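Long-range contact in putative NADPH-dependent oxidoreductase (Desulfitobacterium hafniense DCB-2, PDB 3DB2), which is a putative NADPH-dependent oxidoreductase that probably binds its nicotinamide cofactor in a Rossmann-fold domain: residues C[328-339]-C[346-354]. Numbering follows the deposited sequence. Where two conformers were deposited one is given.
Sequences LRNLAVVLAAVK and PVEIAEIIG
Over one face of the Arg-329 guanidinium, in one of the two conformers modelled for this residue, lies CG2 of Ile-349, 4.0 Å from NH1, the two side chains crossing at about a right angle. The arginine chain is bent at chi3 (138°) and its end comes nearer to 346-354; in this conformer NH2 goes on to a salt bridge with Glu-224 and a hydrogen bond to the carbonyl of Val-197. The other flat group, the Glu-351 carboxylate, is met from above its plane, where Glu-348 N gives OE2 a bond of 3.1 Å, while OE1 pairs with Arg-345. Lys-339 NZ stays 5.8 Å from Glu-351 OE1, the opposite charges near but not in contact.

The rest is apolar packing on the small side chains of Ala-332 and Ala-336. Ile-349 sits as a knob among Arg-329, Ala-332, Val-333 and Ala-336, with CD1 reaching CG2 of Val-333 at 4.0 Å. One turn on, Ile-352 fills the next hole, among Ala-332, Leu-335, Ala-336 and Lys-339. Its chi1 of -64° puts CG2 anti to the backbone N, against Ala-332 CB, and CG1 beside that N, against Ala-336 CB; CD1, beyond it, meets Lys-339 CE at 3.7 Å. With an alanine here, the hole would probably be left partly unfilled beside Ala-336, and Lys-339 CE would lose its CD1 partner. Toward the N-terminal side of 328-339, Ile-353 CG1 lies 3.6 Å from Leu-328 CD2; toward its C-terminal side, Val-347 CG1 lies 3.8 Å from Ala-336 CB.

The axes of 328-339 and 349-353 approach to 9.0 Å at 109°: knobs-into-holes packing of a short C-terminal helix across the longer helix 324-343. Strand 347-348 pairs with strand 197-205, completing one edge of the mixed sheet within this subunit, consistent with the α+β C-terminal domain of GFO/IDH/MocA-type oxidoreductases.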
ATOM      1  N   LEU C 328      21.456   5.678  10.823  1.00 17.35           N
ATOM      2  CA  LEU C 328      22.094   5.709   9.508  1.00 22.44           C
ATOM      3  C   LEU C 328      21.344   4.723   8.612  1.00 18.15           C
ATOM      4  O   LEU C 328      21.152   5.026   7.441  1.00 22.36           O
ATOM      5  CB  LEU C 328      23.580   5.405   9.617  1.00 25.93           C
ATOM      6  CG  LEU C 328      24.455   5.582   8.375  1.00 26.56           C
ATOM      7  CD1 LEU C 328      25.890   5.870   8.776  1.00 28.06           C
ATOM      8  CD2 LEU C 328      24.414   4.376   7.462  1.00 22.84           C
ATOM      9  N   ARG C 329      20.921   3.572   9.129  1.00 20.08           N
ATOM     10  CA  ARG C 329      20.223   2.617   8.286  0.50 21.40           C
ATOM     11  C   ARG C 329      18.897   3.197   7.800  1.00 22.30           C
ATOM     12  O   ARG C 329      18.476   2.908   6.688  1.00 19.60           O
ATOM     13  CB  ARG C 329      19.941   1.305   9.005  0.50 25.74           C
ATOM     14  CG  ARG C 329      20.927   0.182   8.752  0.50 31.17           C
ATOM     15  CD  ARG C 329      20.294  -1.174   9.006  0.50 33.01           C
ATOM     16  NE  ARG C 329      20.633  -2.183   8.012  0.50 34.39           N
ATOM     17  CZ  ARG C 329      19.982  -2.462   6.894  0.50 32.57           C
ATOM     18  NH1 ARG C 329      18.888  -1.797   6.546  0.50 20.23           N
ATOM     19  NH2 ARG C 329      20.451  -3.430   6.111  0.50 33.52           N
ATOM     20  N   ASN C 330      18.268   4.011   8.642  1.00 16.90           N
ATOM     21  CA  ASN C 330      17.010   4.655   8.216  1.00 17.66           C
ATOM     22  C   ASN C 330      17.262   5.644   7.097  1.00 15.66           C
ATOM     23  O   ASN C 330      16.546   5.736   6.083  1.00 17.42           O
ATOM     24  CB  ASN C 330      16.329   5.339   9.413  1.00 17.93           C
ATOM     25  CG  ASN C 330      15.800   4.368  10.448  1.00 16.22           C
ATOM     26  OD1 ASN C 330      15.607   3.201  10.108  1.00 17.33           O
ATOM     27  ND2 ASN C 330      15.571   4.883  11.652  1.00 13.85           N
ATOM     28  N   LEU C 331      18.308   6.464   7.208  1.00 16.43           N
ATOM     29  CA  LEU C 331      18.648   7.402   6.151  1.00 18.93           C
ATOM     30  C   LEU C 331      18.996   6.698   4.835  1.00 18.75           C
ATOM     31  O   LEU C 331      18.665   7.150   3.750  1.00 18.52           O
ATOM     32  CB  LEU C 331      19.878   8.222   6.528  1.00 22.02           C
ATOM     33  CG  LEU C 331      20.465   9.179   5.463  1.00 17.03           C
ATOM     34  CD1 LEU C 331      19.387  10.184   5.063  1.00 20.08           C
ATOM     35  CD2 LEU C 331      21.739   9.821   6.008  1.00 17.80           C
ATOM     36  N   ALA C 332      19.713   5.584   4.970  1.00 20.00           N
ATOM     37  CA  ALA C 332      20.137   4.775   3.831  1.00 20.60           C
ATOM     38  C   ALA C 332      18.944   4.283   3.013  1.00 18.29           C
ATOM     39  O   ALA C 332      19.014   4.191   1.792  1.00 15.05           O
ATOM     40  CB  ALA C 332      20.956   3.595   4.331  1.00 21.32           C
ATOM     41  N   VAL C 333      17.829   3.972   3.661  1.00 15.68           N
ATOM     42  CA  VAL C 333      16.616   3.630   2.910  1.00 14.87           C
ATOM     43  C   VAL C 333      16.185   4.799   2.031  1.00 17.74           C
ATOM     44  O   VAL C 333      15.842   4.647   0.856  1.00 17.68           O
ATOM     45  CB  VAL C 333      15.501   3.179   3.862  1.00 16.25           C
ATOM     46  CG1 VAL C 333      14.179   2.876   3.199  1.00 24.04           C
ATOM     47  CG2 VAL C 333      15.954   1.900   4.592  1.00 17.78           C
ATOM     48  N   VAL C 334      16.194   6.014   2.610  1.00 12.73           N
ATOM     49  CA  VAL C 334      15.803   7.201   1.868  1.00 13.58           C
ATOM     50  C   VAL C 334      16.781   7.404   0.710  1.00 13.48           C
ATOM     51  O   VAL C 334      16.332   7.680  -0.405  1.00 15.53           O
ATOM     52  CB  VAL C 334      15.717   8.448   2.770  1.00 15.92           C
ATOM     53  CG1 VAL C 334      15.406   9.695   1.936  1.00 20.76           C
ATOM     54  CG2 VAL C 334      14.643   8.302   3.844  1.00 15.55           C
ATOM     55  N   LEU C 335      18.082   7.256   0.954  1.00 16.89           N
ATOM     56  CA  LEU C 335      19.038   7.532  -0.126  1.00 17.98           C
ATOM     57  C   LEU C 335      18.913   6.465  -1.225  1.00 15.83           C
ATOM     58  O   LEU C 335      19.044   6.770  -2.412  1.00 17.12           O
ATOM     59  CB  LEU C 335      20.450   7.637   0.425  1.00 19.97           C
ATOM     60  CG  LEU C 335      20.701   8.718   1.483  1.00 26.39           C
ATOM     61  CD1 LEU C 335      22.102   8.583   2.075  1.00 21.75           C
ATOM     62  CD2 LEU C 335      20.494  10.124   0.921  1.00 22.54           C
ATOM     63  N   ALA C 336      18.630   5.241  -0.805  1.00 17.15           N
ATOM     64  CA  ALA C 336      18.518   4.157  -1.807  1.00 15.93           C
ATOM     65  C   ALA C 336      17.309   4.394  -2.684  1.00 17.54           C
ATOM     66  O   ALA C 336      17.350   4.115  -3.898  1.00 16.11           O
ATOM     67  CB  ALA C 336      18.466   2.834  -1.078  1.00 19.34           C
ATOM     68  N   ALA C 337      16.230   4.886  -2.057  1.00 15.54           N
ATOM     69  CA  ALA C 337      14.997   5.207  -2.778  1.00 16.92           C
ATOM     70  C   ALA C 337      15.179   6.340  -3.768  1.00 17.94           C
ATOM     71  O   ALA C 337      14.681   6.283  -4.890  1.00 18.46           O
ATOM     72  CB  ALA C 337      13.876   5.544  -1.798  1.00 21.50           C
ATOM     73  N   VAL C 338      15.893   7.395  -3.392  1.00 15.03           N
ATOM     74  CA  VAL C 338      16.221   8.438  -4.387  1.00 14.18           C
ATOM     75  C   VAL C 338      17.113   7.921  -5.502  1.00 14.26           C
ATOM     76  O   VAL C 338      16.909   8.233  -6.690  1.00 18.85           O
ATOM     77  CB  VAL C 338      16.843   9.631  -3.645  1.00 19.34           C
ATOM     78  CG1 VAL C 338      17.274  10.738  -4.591  1.00 31.60           C
ATOM     79  CG2 VAL C 338      15.817  10.164  -2.644  1.00 18.46           C
ATOM     80  N   LYS C 339      18.090   7.081  -5.158  1.00 14.76           N
ATOM     81  CA  LYS C 339      18.995   6.485  -6.125  1.00 13.34           C
ATOM     82  C   LYS C 339      18.154   5.624  -7.090  1.00 19.21           C
ATOM     83  O   LYS C 339      18.455   5.618  -8.287  1.00 18.71           O
ATOM     84  CB  LYS C 339      20.062   5.599  -5.519  1.00 18.06           C
ATOM     85  CG  LYS C 339      21.112   5.173  -6.530  1.00 20.67           C
ATOM     86  CD  LYS C 339      22.251   4.366  -5.931  1.00 23.16           C
ATOM     87  CE  LYS C 339      23.254   5.206  -5.165  1.00 32.27           C
ATOM     88  NZ  LYS C 339      23.935   6.229  -6.003  1.00 48.43           N
ATOM     89  N   PRO C 346      16.087  -1.237  -8.776  1.00 17.07           N
ATOM     90  CA  PRO C 346      16.197  -1.528  -7.344  1.00 16.00           C
ATOM     91  C   PRO C 346      17.639  -1.325  -6.862  1.00 19.19           C
ATOM     92  O   PRO C 346      18.615  -1.504  -7.602  1.00 17.56           O
ATOM     93  CB  PRO C 346      15.857  -3.007  -7.220  1.00 19.19           C
ATOM     94  CG  PRO C 346      16.072  -3.552  -8.582  1.00 19.67           C
ATOM     95  CD  PRO C 346      15.744  -2.437  -9.548  1.00 17.89           C
ATOM     96  N   VAL C 347      17.767  -0.961  -5.600  1.00 15.16           N
ATOM     97  CA  VAL C 347      19.043  -0.545  -5.027  1.00 13.03           C
ATOM     98  C   VAL C 347      19.243  -1.259  -3.709  1.00 17.35           C
ATOM     99  O   VAL C 347      18.328  -1.205  -2.860  1.00 18.85           O
ATOM    100  CB  VAL C 347      19.078   0.970  -4.777  1.00 11.04           C
ATOM    101  CG1 VAL C 347      20.372   1.328  -4.037  1.00 17.26           C
ATOM    102  CG2 VAL C 347      18.955   1.717  -6.094  1.00 16.48           C
ATOM    103  N   GLU C 348      20.384  -1.918  -3.580  1.00 14.19           N
ATOM    104  CA  GLU C 348      20.754  -2.636  -2.360  1.00 18.51           C
ATOM    105  C   GLU C 348      21.128  -1.574  -1.313  1.00 17.92           C
ATOM    106  O   GLU C 348      21.790  -0.591  -1.591  1.00 16.98           O
ATOM    107  CB  GLU C 348      21.914  -3.595  -2.554  1.00 14.22           C
ATOM    108  CG  GLU C 348      21.745  -4.642  -3.643  1.00 22.19           C
ATOM    109  CD  GLU C 348      20.577  -5.567  -3.347  1.00 20.86           C
ATOM    110  OE1 GLU C 348      20.620  -6.253  -2.305  1.00 22.24           O
ATOM    111  OE2 GLU C 348      19.649  -5.557  -4.175  1.00 26.99           O
ATOM    112  N   ILE C 349      20.713  -1.781  -0.070  1.00 20.28           N
ATOM    113  CA  ILE C 349      21.138  -0.856   0.977  1.00 18.29           C
ATOM    114  C   ILE C 349      22.647  -0.923   1.155  1.00 18.32           C
ATOM    115  O   ILE C 349      23.310   0.036   1.530  1.00 18.69           O
ATOM    116  CB  ILE C 349      20.418  -1.193   2.290  1.00 24.38           C
ATOM    117  CG1 ILE C 349      18.886  -1.172   2.205  1.00 20.66           C
ATOM    118  CG2 ILE C 349      20.894  -0.264   3.392  1.00 31.87           C
ATOM    119  CD1 ILE C 349      18.328   0.213   1.917  1.00 24.92           C
ATOM    120  N   ALA C 350      23.263  -2.072   0.862  1.00 20.41           N
ATOM    121  CA  ALA C 350      24.718  -2.150   1.018  1.00 21.64           C
ATOM    122  C   ALA C 350      25.454  -1.192   0.093  1.00 20.64           C
ATOM    123  O   ALA C 350      26.540  -0.696   0.416  1.00 27.42           O
ATOM    124  CB  ALA C 350      25.171  -3.584   0.759  1.00 22.71           C
ATOM    125  N   GLU C 351      24.861  -0.905  -1.047  1.00 18.38           N
ATOM    126  CA  GLU C 351      25.398  -0.027  -2.074  1.00 20.61           C
ATOM    127  C   GLU C 351      25.577   1.389  -1.539  1.00 22.18           C
ATOM    128  O   GLU C 351      26.377   2.228  -1.958  1.00 24.29           O
ATOM    129  CB  GLU C 351      24.487   0.062  -3.274  1.00 24.53           C
ATOM    130  CG  GLU C 351      24.465  -1.086  -4.251  1.00 26.49           C
ATOM    131  CD  GLU C 351      23.553  -0.685  -5.415  1.00 33.61           C
ATOM    132  OE1 GLU C 351      23.882   0.422  -5.890  1.00 32.49           O
ATOM    133  OE2 GLU C 351      22.597  -1.431  -5.759  1.00 23.27           O
ATOM    134  N   ILE C 352      24.748   1.709  -0.557  1.00 24.91           N
ATOM    135  CA  ILE C 352      24.707   3.049   0.023  1.00 26.03           C
ATOM    136  C   ILE C 352      25.698   3.036   1.189  1.00 27.18           C
ATOM    137  O   ILE C 352      26.573   3.877   1.292  1.00 25.16           O
ATOM    138  CB  ILE C 352      23.321   3.448   0.541  1.00 24.34           C
ATOM    139  CG1 ILE C 352      22.236   3.549  -0.522  1.00 19.21           C
ATOM    140  CG2 ILE C 352      23.388   4.758   1.335  1.00 26.33           C
ATOM    141  CD1 ILE C 352      22.497   4.656  -1.537  1.00 22.58           C
ATOM    142  N   ILE C 353      25.533   2.072   2.057  1.00 23.22           N
ATOM    143  CA  ILE C 353      26.149   2.012   3.372  1.00 37.69           C
ATOM    144  C   ILE C 353      27.596   1.549   3.246  1.00 43.03           C
ATOM    145  O   ILE C 353      28.470   2.142   3.866  1.00 46.74           O
ATOM    146  CB  ILE C 353      25.354   1.041   4.263  1.00 35.00           C
ATOM    147  CG1 ILE C 353      24.258   1.738   5.061  1.00 40.37           C
ATOM    148  CG2 ILE C 353      26.300   0.244   5.148  1.00 52.69           C
ATOM    149  CD1 ILE C 353      23.389   0.739   5.814  1.00 39.50           C
ATOM    150  N   GLY C 354      27.769   0.519   2.432  1.00 46.06           N
ATOM    151  CA  GLY C 354      29.018  -0.210   2.249  1.00 52.36           C
ATOM    152  C   GLY C 354      28.608  -1.675   2.070  1.00 57.11           C
ATOM    153  O   GLY C 354      28.936  -2.263   1.019  1.00 64.23           O
ATOM    154  OXT GLY C 354      27.939  -2.168   3.007  1.00 66.80           O
TER